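PDB 3DNS: ribosomal-protein-alanine acetyltransferase from Clostridium acetobutylicum, which probably transfers an acetyl group to the N-terminal alanine of a ribosomal protein, as RimJ-family enzymes do, and is represented here by its N-terminal domain. Local coordinates for residues V70-E73 and F74-S78. Sequence-based numbering, arbitrary orientation.
Sequences VFME and FLFKS
The carbonyl O atoms of Val-70, Phe-71, Met-72 and Glu-73 accept alpha-helical i to i+4 hydrogen bonds from the backbone N of Phe-74, Leu-75, Phe-76 and Lys-77; the bond from Phe-76 N to Met-72 O, 2.8 Å long, is nearly straight, whereas that from Lys-77 N to Glu-73 O bends to 145° at the hydrogen. The rings of Phe-71 and Phe-74 run alongside each other, their planes inclined obliquely at 34°, and CE1 of Phe-71 meets CD2 of Phe-74 at 3.9 Å. Both side chains leave the helix with CG turned away from the backbone N, which keeps the two rings neighbours. Leu-75 CG lies over one face of the Phe-71 ring, and Leu-75 CD1 comes within 3.8 Å of Phe-71 CE2; leucine, compact and apolar, suits this buried place between that ring and Val-84. These residues belong to the C-terminal half of helix 61-78, the helix of a beta-alpha-beta crossover between the parallel strands 46-53 and 83-89 in the mixed sheet of this GNAT-family domain. Apolar residues therefore suit the side facing the sheet, where Phe-71 meets Phe-49 edge-to-face. Selenomethionine Met-72, bent at chi2 and chi3, rests on Val-84 and Ile-86 while its SE reaches Phe-76 CE2 at 3.7 Å, an oblique Met-aromatic contact; the Phe-76 ring in turn stacks on Tyr-131 of helix 128-132. Charged side chains suit the exposed side, and the methylenes of Lys-77 give the Glu-73 carboxylate an apolar stem to lie across, with Glu-73 OE1 3.5 Å from Lys-77 CG. The charged ends do not pair, OE1 of Glu-73 lying 5.5 Å from NZ of Lys-77; instead Glu-73 OE1 hydrogen-bonds to Tyr-131 OH, while Lys-77 NZ makes a weak hydrogen bond to Tyr-128 OH.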
loop_
_atom_site.group_PDB
_atom_site.type_symbol
_atom_site.label_atom_id
_atom_site.label_comp_id
_atom_site.label_asym_id
_atom_site.label_seq_id
_atom_site.Cartn_x
_atom_site.Cartn_y
_atom_site.Cartn_z
ATOM N N VAL A 70 13.054 10.565 9.712
ATOM C CA VAL A 70 14.092 9.556 9.507
ATOM C C VAL A 70 14.946 9.847 8.296
ATOM O O VAL A 70 16.188 9.817 8.392
ATOM C CB VAL A 70 13.491 8.096 9.364
ATOM C CG1 VAL A 70 14.565 7.116 8.972
ATOM C CG2 VAL A 70 12.794 7.606 10.722
ATOM N N PHE A 71 14.294 10.125 7.163
ATOM C CA PHE A 71 15.001 10.334 5.895
ATOM C C PHE A 71 15.749 11.672 5.874
ATOM O O PHE A 71 16.855 11.780 5.348
ATOM C CB PHE A 71 14.041 10.144 4.711
ATOM C CG PHE A 71 14.722 9.713 3.427
ATOM C CD1 PHE A 71 15.444 8.522 3.362
ATOM C CD2 PHE A 71 14.660 10.503 2.286
ATOM C CE1 PHE A 71 16.056 8.120 2.173
ATOM C CE2 PHE A 71 15.313 10.124 1.119
ATOM C CZ PHE A 71 16.003 8.946 1.057
HETATM N N MSE A 72 15.176 12.708 6.478
HETATM C CA MSE A 72 15.872 14.007 6.544
HETATM C C MSE A 72 17.149 13.913 7.377
HETATM O O MSE A 72 18.173 14.437 7.017
HETATM C CB MSE A 72 14.973 15.118 7.170
HETATM C CG MSE A 72 13.798 15.670 6.349
HETATM SE SE MSE A 72 14.165 15.954 4.483
HETATM C CE MSE A 72 13.721 14.120 3.922
ATOM N N GLU A 73 17.063 13.256 8.517
ATOM C CA GLU A 73 18.235 13.039 9.352
ATOM C C GLU A 73 19.350 12.361 8.549
ATOM O O GLU A 73 20.526 12.785 8.615
ATOM C CB GLU A 73 17.903 12.223 10.618
ATOM C CG GLU A 73 19.154 11.864 11.540
ATOM C CD GLU A 73 19.671 13.029 12.346
ATOM O OE1 GLU A 73 18.984 14.081 12.388
ATOM O OE2 GLU A 73 20.771 12.909 12.961
ATOM N N PHE A 74 18.970 11.332 7.806
ATOM C CA PHE A 74 19.873 10.650 6.860
ATOM C C PHE A 74 20.515 11.570 5.809
ATOM O O PHE A 74 21.710 11.532 5.598
ATOM C CB PHE A 74 19.098 9.556 6.113
ATOM C CG PHE A 74 19.942 8.760 5.084
ATOM C CD1 PHE A 74 21.040 8.010 5.480
ATOM C CD2 PHE A 74 19.613 8.781 3.733
ATOM C CE1 PHE A 74 21.773 7.303 4.541
ATOM C CE2 PHE A 74 20.338 8.107 2.799
ATOM C CZ PHE A 74 21.411 7.369 3.187
ATOM N N LEU A 75 19.695 12.336 5.110
ATOM C CA LEU A 75 20.181 13.246 4.057
ATOM C C LEU A 75 21.032 14.402 4.573
ATOM O O LEU A 75 22.145 14.672 4.036
ATOM C CB LEU A 75 18.980 13.775 3.233
ATOM C CG LEU A 75 18.202 12.760 2.320
ATOM C CD1 LEU A 75 17.090 13.444 1.555
ATOM C CD2 LEU A 75 19.056 12.039 1.325
ATOM N N PHE A 76 20.521 15.088 5.596
ATOM C CA PHE A 76 21.207 16.233 6.203
ATOM C C PHE A 76 22.423 15.881 7.045
ATOM O O PHE A 76 23.394 16.609 6.993
ATOM C CB PHE A 76 20.261 17.088 7.061
ATOM C CG PHE A 76 19.198 17.759 6.273
ATOM C CD1 PHE A 76 19.527 18.641 5.242
ATOM C CD2 PHE A 76 17.850 17.508 6.531
ATOM C CE1 PHE A 76 18.547 19.277 4.511
ATOM C CE2 PHE A 76 16.845 18.170 5.787
ATOM C CZ PHE A 76 17.184 19.025 4.779
ATOM N N LYS A 77 22.370 14.813 7.823
ATOM C CA LYS A 77 23.391 14.580 8.819
ATOM C C LYS A 77 24.332 13.460 8.505
ATOM O O LYS A 77 25.416 13.433 9.043
ATOM C CB LYS A 77 22.763 14.312 10.186
ATOM C CG LYS A 77 21.651 15.286 10.498
ATOM C CD LYS A 77 22.230 16.594 10.952
ATOM C CE LYS A 77 22.512 16.592 12.406
ATOM N NZ LYS A 77 22.752 18.013 12.763
ATOM N N SER A 78 23.911 12.528 7.639
ATOM C CA SER A 78 24.768 11.415 7.185
ATOM C C SER A 78 25.141 11.502 5.715
ATOM O O SER A 78 25.898 10.667 5.262
ATOM C CB SER A 78 24.067 10.092 7.433
ATOM O OG SER A 78 23.838 9.946 8.806
#